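Long-range contacts in NAD dependent epimerase/dehydratase family (uncultured archaeon MedDCM-OCT-S05-C57, PDB 5Y1F), which binds NAD+ and probably catalyses the NAD+-dependent oxidation of L-threonine at its third carbon: residues Lys125-Ser130 with Leu237-Ala242; Ser251-Ser256 with Lys302-Glu307. One frame throughout, in Å; residues are numbered along the deposited sequence. Where two conformers were deposited one is given.

Both contacts are buried, their centres about 11 Å apart, and both reach the same central sheet. Contact 1 is the deeper in the nucleotide-binding fold: strand 125-131, which runs on to the NAD, meets helix 229-241 through aliphatic carbon, methionine sulfur, one phenylalanine and one lysine-to-carbonyl bond. Contact 2 joins strand 253-254 and the loop after it to the last part of helix 298-304 and its following loop; its chemistry is more aromatic, with a leucine over an indole, a second tryptophan, a tyrosine and two hydrogen bonds. Helix 229-241 belongs to contact 1 and also touches contact 2: L239 packs its CD1 on W304 NE1 (3.7 Å) and on the Y253 ring.

Contact 1 (Lys125-Ser130 with Leu237-Ala242); sequences KLFCPS and LELMDA. With NAD (nicotinamide-adenine-dinucleotide), chain B.
M240 carries most of this contact, set between K125 and F127 of the strand. Its packing contacts come from the end of the side chain: bends at chi2 (-67°) and chi3 fold the thioether over the strand, so that SD lies 3.7 Å from F127 CB. M240 CE meets K125 CD and CE tip to tip, a closeness left doubtful by the split lysine. SD also makes a plain van der Waals contact with L126 O at 3.6 Å. The sulfur stands obliquely to the F127 ring, 5.3 Å from its centroid and 75° off the normal, a Met-aromatic contact. L239 adds a methyl at the ring edge, its CD2 4.3 Å from F127 CE1.

The polar contact is one hydrogen bond, from K125 NZ to M240 O (2.8 Å), in the conformer described here; the lysine has a second deposited position, so the bond may hold only part of the time. The ammonium lies in the carbonyl plane on a lone pair, the C=O...N angle being 132°. This carbonyl is in the last turn of the helix, where the dipole would probably make it a better acceptor for a cation.

Farther along the strand, P129 and S130 border the nicotinamide riboside: P129 CG is 3.6 Å from NAD O3D, and S130 O is 3.1 Å from NAD C6N.

The strand is a parallel member of the Rossmann-type sheet, between strands 83-88 and 178-187. Helix 229-241 runs roughly antiparallel to it, M240 also touching I85 and Y87 and L239 touching I181, while L126 turns away to pack on helix 101-122.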
loop_
_atom_site.group_PDB
_atom_site.type_symbol
_atom_site.label_atom_id
_atom_site.label_comp_id
_atom_site.label_asym_id
_atom_site.label_seq_id
_atom_site.Cartn_x
_atom_site.Cartn_y
_atom_site.Cartn_z
ATOM N N LYS A 125 -16.035 -5.438 -9.304
ATOM C CA LYS A 125 -14.588 -5.392 -9.631
ATOM C C LYS A 125 -13.826 -4.936 -8.386
ATOM O O LYS A 125 -14.396 -4.245 -7.534
ATOM C CB LYS A 125 -14.357 -4.415 -10.765
ATOM C CG LYS A 125 -13.170 -4.768 -11.612
ATOM C CD LYS A 125 -12.054 -3.856 -11.224
ATOM C CE LYS A 125 -12.065 -2.658 -12.131
ATOM N NZ LYS A 125 -10.906 -2.816 -13.002
ATOM N N LEU A 126 -12.581 -5.406 -8.239
ATOM C CA LEU A 126 -11.828 -5.238 -6.985
ATOM C C LEU A 126 -10.386 -4.840 -7.251
ATOM O O LEU A 126 -9.762 -5.298 -8.230
ATOM C CB LEU A 126 -11.779 -6.516 -6.193
ATOM C CG LEU A 126 -13.095 -7.055 -5.629
ATOM C CD1 LEU A 126 -12.831 -8.386 -4.939
ATOM C CD2 LEU A 126 -13.827 -6.098 -4.715
ATOM N N PHE A 127 -9.879 -4.032 -6.341
ATOM C CA PHE A 127 -8.438 -3.824 -6.172
ATOM C C PHE A 127 -8.096 -4.296 -4.771
ATOM O O PHE A 127 -8.620 -3.759 -3.799
ATOM C CB PHE A 127 -8.036 -2.361 -6.352
ATOM C CG PHE A 127 -6.550 -2.139 -6.174
ATOM C CD1 PHE A 127 -5.649 -2.504 -7.157
ATOM C CD2 PHE A 127 -6.064 -1.627 -5.006
ATOM C CE1 PHE A 127 -4.297 -2.371 -6.947
ATOM C CE2 PHE A 127 -4.707 -1.472 -4.805
ATOM C CZ PHE A 127 -3.839 -1.842 -5.779
ATOM N N CYS A 128 -7.197 -5.296 -4.651
ATOM C CA CYS A 128 -6.819 -5.878 -3.360
ATOM C C CYS A 128 -5.316 -5.986 -3.358
ATOM O O CYS A 128 -4.762 -6.919 -3.963
ATOM C CB CYS A 128 -7.442 -7.252 -3.147
ATOM S SG CYS A 128 -9.246 -7.237 -3.137
ATOM N N PRO A 129 -4.631 -5.051 -2.716
ATOM C CA PRO A 129 -3.174 -5.031 -2.821
ATOM C C PRO A 129 -2.460 -6.062 -1.992
ATOM O O PRO A 129 -2.974 -6.500 -0.922
ATOM C CB PRO A 129 -2.803 -3.620 -2.399
ATOM C CG PRO A 129 -3.855 -3.240 -1.442
ATOM C CD PRO A 129 -5.129 -3.870 -1.999
ATOM N N SER A 130 -1.259 -6.406 -2.448
ATOM C CA SER A 130 -0.324 -7.274 -1.720
ATOM C C SER A 130 0.834 -6.420 -1.240
ATOM O O SER A 130 0.658 -5.227 -0.988
ATOM C CB SER A 130 0.067 -8.376 -2.658
ATOM O OG SER A 130 0.896 -9.304 -2.013
ATOM N N LEU A 237 -4.484 3.180 -10.316
ATOM C CA LEU A 237 -5.502 3.591 -11.285
ATOM C C LEU A 237 -5.224 3.067 -12.672
ATOM O O LEU A 237 -6.167 2.623 -13.363
ATOM C CB LEU A 237 -5.619 5.113 -11.314
ATOM C CG LEU A 237 -6.140 5.727 -10.026
ATOM C CD1 LEU A 237 -6.296 7.233 -10.214
ATOM C CD2 LEU A 237 -7.422 5.102 -9.509
ATOM N N GLU A 238 -3.976 3.080 -13.100
ATOM C CA GLU A 238 -3.643 2.557 -14.413
ATOM C C GLU A 238 -3.919 1.062 -14.497
ATOM O O GLU A 238 -4.487 0.570 -15.500
ATOM C CB GLU A 238 -2.184 2.824 -14.767
ATOM C CG GLU A 238 -1.913 4.270 -15.090
ATOM C CD GLU A 238 -0.464 4.548 -15.393
ATOM O OE1 GLU A 238 0.366 3.632 -15.342
ATOM O OE2 GLU A 238 -0.140 5.743 -15.567
ATOM N N LEU A 239 -3.544 0.301 -13.469
ATOM C CA LEU A 239 -3.824 -1.120 -13.481
ATOM C C LEU A 239 -5.333 -1.365 -13.543
ATOM O O LEU A 239 -5.808 -2.189 -14.307
ATOM C CB LEU A 239 -3.236 -1.783 -12.224
ATOM C CG LEU A 239 -3.636 -3.264 -12.025
ATOM C CD1 LEU A 239 -3.304 -4.098 -13.248
ATOM C CD2 LEU A 239 -2.920 -3.804 -10.771
ATOM N N MET A 240 -6.088 -0.632 -12.753
ATOM C CA MET A 240 -7.538 -0.808 -12.764
ATOM C C MET A 240 -8.189 -0.458 -14.075
ATOM O O MET A 240 -9.244 -1.027 -14.398
ATOM C CB MET A 240 -8.153 -0.050 -11.601
ATOM C CG MET A 240 -7.880 -0.710 -10.247
ATOM S SD MET A 240 -8.676 -2.306 -10.010
ATOM C CE MET A 240 -10.318 -1.814 -9.540
ATOM N N ASP A 241 -7.606 0.468 -14.817
ATOM C CA ASP A 241 -8.155 0.864 -16.117
ATOM C C ASP A 241 -7.728 0.005 -17.245
ATOM O O ASP A 241 -8.321 0.128 -18.334
ATOM C CB ASP A 241 -7.691 2.262 -16.480
ATOM C CG ASP A 241 -8.458 3.315 -15.800
ATOM O OD1 ASP A 241 -9.538 3.020 -15.258
ATOM O OD2 ASP A 241 -7.957 4.461 -15.800
ATOM N N ALA A 242 -6.752 -0.880 -17.099
ATOM C CA ALA A 242 -6.278 -1.676 -18.209
ATOM C C ALA A 242 -7.383 -2.607 -18.718
ATOM O O ALA A 242 -8.159 -3.143 -17.951
ATOM C CB ALA A 242 -5.083 -2.479 -17.796
HETATM P PA NAD B . -2.801 1.882 6.856
HETATM O O1A NAD B . -2.320 3.343 6.779
HETATM O O2A NAD B . -2.539 1.121 8.173
HETATM O O5B NAD B . -4.391 1.916 6.529
HETATM C C5B NAD B . -5.184 0.777 6.790
HETATM C C4B NAD B . -6.518 1.242 7.294
HETATM O O4B NAD B . -7.196 0.012 7.606
HETATM C C3B NAD B . -6.447 2.057 8.574
HETATM O O3B NAD B . -7.061 3.305 8.346
HETATM C C2B NAD B . -7.206 1.201 9.598
HETATM O O2B NAD B . -8.056 1.923 10.508
HETATM C C1B NAD B . -8.028 0.288 8.710
HETATM N N9A NAD B . -8.382 -0.955 9.425
HETATM C C8A NAD B . -7.608 -1.654 10.279
HETATM N N7A NAD B . -8.291 -2.665 10.812
HETATM C C5A NAD B . -9.524 -2.567 10.315
HETATM C C6A NAD B . -10.766 -3.328 10.493
HETATM N N6A NAD B . -10.821 -4.396 11.326
HETATM N N1A NAD B . -11.829 -2.964 9.781
HETATM C C2A NAD B . -11.796 -1.898 9.001
HETATM N N3A NAD B . -10.706 -1.164 8.773
HETATM C C4A NAD B . -9.581 -1.466 9.404
HETATM O O3 NAD B . -2.231 0.988 5.657
HETATM P PN NAD B . -1.744 1.507 4.209
HETATM O O1N NAD B . -2.657 2.633 3.707
HETATM O O2N NAD B . -0.261 1.817 4.265
HETATM O O5D NAD B . -1.983 0.164 3.337
HETATM C C5D NAD B . -3.180 -0.014 2.647
HETATM C C4D NAD B . -3.024 -1.340 1.890
HETATM O O4D NAD B . -1.812 -1.302 1.089
HETATM C C3D NAD B . -2.924 -2.543 2.801
HETATM O O3D NAD B . -3.454 -3.700 2.099
HETATM C C2D NAD B . -1.402 -2.762 2.899
HETATM O O2D NAD B . -1.095 -4.143 3.213
HETATM C C1D NAD B . -0.968 -2.372 1.474
HETATM N N1N NAD B . 0.453 -1.971 1.419
HETATM C C2N NAD B . 0.907 -0.773 1.897
HETATM C C3N NAD B . 2.242 -0.446 1.833
HETATM C C7N NAD B . 2.795 0.893 2.310
HETATM O O7N NAD B . 3.983 1.072 2.268
HETATM N N7N NAD B . 1.978 1.833 2.710
HETATM C C4N NAD B . 3.132 -1.345 1.270
HETATM C C5N NAD B . 2.674 -2.577 0.831
HETATM C C6N NAD B . 1.324 -2.861 0.913
#

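Contact 2 (Ser251-Ser256 with Lys302-Glu307); sequences SNYNLS and KDWGWE
Y253 meets D303 and W304 at once. Its hydroxyl donates to D303 OD2 at 2.6 Å, using the anti lone pair of a carboxylate turned nearly perpendicular to the ring. W304 comes edge-on to one face, a T-shaped pair with planes at 87° and NE1 3.3 Å above the ring centre. The indole gets there because its CG takes the crowded position between backbone N and carbonyl carbon (chi1 52°). L255 CD1 makes a CH-pi contact over the W306 pyrrole ring, 3.4 Å from its centroid, and also touches W304 CH2 at 3.7 Å. In the W306 ring plane, NE1 donates to S256 O (3.2 Å, 160°).

A phenylalanine in place of Y253 would probably leave D303 OD2 with N248 N but no hydroxyl donor, and the Y249 amide without its acceptor.

In the second shell, N248 N binds D303 OD2, D297 holds S256 N, and G180 and R182 bond the Y253 backbone. A300 and A235 back W306. The short, weakly bonded strand 253-254 pairs parallel with strand 178-187 at the central sheet, and helix 298-304 with its following loop packs on it, consistent with an extended short-chain dehydrogenase fold.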
loop_
_atom_site.group_PDB
_atom_site.type_symbol
_atom_site.label_atom_id
_atom_site.label_comp_id
_atom_site.label_asym_id
_atom_site.label_seq_id
_atom_site.Cartn_x
_atom_site.Cartn_y
_atom_site.Cartn_z
ATOM N N SER A 251 -3.747 -10.635 -9.096
ATOM C CA SER A 251 -3.700 -10.121 -7.718
ATOM C C SER A 251 -2.362 -9.568 -7.269
ATOM O O SER A 251 -2.263 -8.955 -6.205
ATOM C CB SER A 251 -4.023 -11.238 -6.730
ATOM O OG SER A 251 -2.983 -12.199 -6.682
ATOM N N ASN A 252 -1.309 -9.747 -8.050
ATOM C CA ASN A 252 0.021 -9.726 -7.500
ATOM C C ASN A 252 1.133 -9.189 -8.390
ATOM O O ASN A 252 2.251 -9.656 -8.309
ATOM C CB ASN A 252 0.381 -11.133 -7.044
ATOM C CG ASN A 252 0.385 -12.129 -8.163
ATOM O OD1 ASN A 252 0.103 -11.820 -9.336
ATOM N ND2 ASN A 252 0.623 -13.412 -7.781
ATOM N N TYR A 253 0.882 -8.123 -9.118
ATOM C CA TYR A 253 1.973 -7.514 -9.889
ATOM C C TYR A 253 3.093 -7.021 -9.031
ATOM O O TYR A 253 2.881 -6.133 -8.188
ATOM C CB TYR A 253 1.464 -6.360 -10.724
ATOM C CG TYR A 253 0.857 -6.785 -12.066
ATOM C CD1 TYR A 253 1.681 -7.032 -13.177
ATOM C CD2 TYR A 253 -0.514 -6.933 -12.231
ATOM C CE1 TYR A 253 1.169 -7.455 -14.382
ATOM C CE2 TYR A 253 -1.017 -7.288 -13.463
ATOM C CZ TYR A 253 -0.180 -7.614 -14.496
ATOM O OH TYR A 253 -0.739 -7.999 -15.738
ATOM N N ASN A 254 4.327 -7.425 -9.343
ATOM C CA ASN A 254 5.485 -6.699 -8.853
ATOM C C ASN A 254 5.456 -5.281 -9.361
ATOM O O ASN A 254 4.984 -5.016 -10.475
ATOM C CB ASN A 254 6.775 -7.347 -9.357
ATOM C CG ASN A 254 7.207 -8.556 -8.572
ATOM O OD1 ASN A 254 6.514 -9.039 -7.652
ATOM N ND2 ASN A 254 8.370 -9.109 -8.940
ATOM N N LEU A 255 5.992 -4.342 -8.592
ATOM C CA LEU A 255 5.978 -2.922 -8.943
ATOM C C LEU A 255 7.183 -2.256 -8.332
ATOM O O LEU A 255 7.419 -2.385 -7.124
ATOM C CB LEU A 255 4.699 -2.257 -8.467
ATOM C CG LEU A 255 4.399 -0.945 -9.213
ATOM C CD1 LEU A 255 3.785 -1.216 -10.581
ATOM C CD2 LEU A 255 3.521 -0.004 -8.384
ATOM N N SER A 256 7.927 -1.506 -9.144
ATOM C CA SER A 256 9.191 -0.928 -8.763
ATOM C C SER A 256 9.276 0.567 -9.033
ATOM O O SER A 256 8.683 1.098 -9.987
ATOM C CB SER A 256 10.302 -1.620 -9.501
ATOM O OG SER A 256 11.611 -1.230 -9.150
ATOM N N LYS A 302 5.345 -4.217 -19.032
ATOM C CA LYS A 302 4.979 -4.827 -20.329
ATOM C C LYS A 302 3.463 -4.849 -20.518
ATOM O O LYS A 302 2.934 -4.411 -21.541
ATOM C CB LYS A 302 5.525 -6.232 -20.394
ATOM C CG LYS A 302 5.272 -6.879 -21.743
ATOM C CD LYS A 302 5.735 -8.307 -21.712
ATOM C CE LYS A 302 5.760 -8.885 -23.109
ATOM N NZ LYS A 302 5.964 -10.346 -23.043
ATOM N N ASP A 303 2.713 -5.319 -19.526
ATOM C CA ASP A 303 1.292 -5.613 -19.730
ATOM C C ASP A 303 0.476 -4.365 -19.718
ATOM O O ASP A 303 -0.481 -4.275 -20.497
ATOM C CB ASP A 303 0.758 -6.483 -18.587
ATOM C CG ASP A 303 1.246 -7.929 -18.602
ATOM O OD1 ASP A 303 2.031 -8.343 -19.474
ATOM O OD2 ASP A 303 0.851 -8.694 -17.664
ATOM N N TRP A 304 0.748 -3.409 -18.837
ATOM C CA TRP A 304 -0.096 -2.249 -18.690
ATOM C C TRP A 304 0.643 -0.935 -18.628
ATOM O O TRP A 304 0.127 0.083 -18.197
ATOM C CB TRP A 304 -1.094 -2.442 -17.540
ATOM C CG TRP A 304 -0.552 -2.862 -16.197
ATOM C CD1 TRP A 304 -0.372 -4.114 -15.749
ATOM C CD2 TRP A 304 -0.151 -1.998 -15.133
ATOM N NE1 TRP A 304 0.137 -4.105 -14.467
ATOM C CE2 TRP A 304 0.305 -2.818 -14.092
ATOM C CE3 TRP A 304 -0.083 -0.619 -14.982
ATOM C CZ2 TRP A 304 0.690 -2.300 -12.867
ATOM C CZ3 TRP A 304 0.363 -0.108 -13.780
ATOM C CH2 TRP A 304 0.748 -0.943 -12.742
ATOM N N GLY A 305 1.871 -0.915 -19.143
ATOM C CA GLY A 305 2.522 0.351 -19.401
ATOM C C GLY A 305 3.066 1.086 -18.197
ATOM O O GLY A 305 3.303 2.282 -18.238
ATOM N N TRP A 306 3.329 0.348 -17.124
ATOM C CA TRP A 306 3.852 1.003 -15.913
ATOM C C TRP A 306 5.207 1.659 -16.173
ATOM O O TRP A 306 6.104 1.029 -16.747
ATOM C CB TRP A 306 4.031 -0.014 -14.796
ATOM C CG TRP A 306 4.747 0.559 -13.600
ATOM C CD1 TRP A 306 5.929 0.089 -13.074
ATOM C CD2 TRP A 306 4.377 1.705 -12.823
ATOM N NE1 TRP A 306 6.277 0.858 -12.016
ATOM C CE2 TRP A 306 5.366 1.868 -11.855
ATOM C CE3 TRP A 306 3.321 2.626 -12.883
ATOM C CZ2 TRP A 306 5.319 2.935 -10.933
ATOM C CZ3 TRP A 306 3.300 3.691 -11.995
ATOM C CH2 TRP A 306 4.278 3.811 -11.043
ATOM N N GLU A 307 5.365 2.897 -15.701
ATOM C CA GLU A 307 6.658 3.553 -15.582
ATOM C C GLU A 307 6.578 4.546 -14.405
ATOM O O GLU A 307 5.636 5.347 -14.380
ATOM C CB GLU A 307 6.891 4.368 -16.900
ATOM C CG GLU A 307 8.287 4.637 -17.315
ATOM C CD GLU A 307 8.417 5.027 -18.772
ATOM O OE1 GLU A 307 7.484 4.851 -19.589
ATOM O OE2 GLU A 307 9.505 5.480 -19.048
#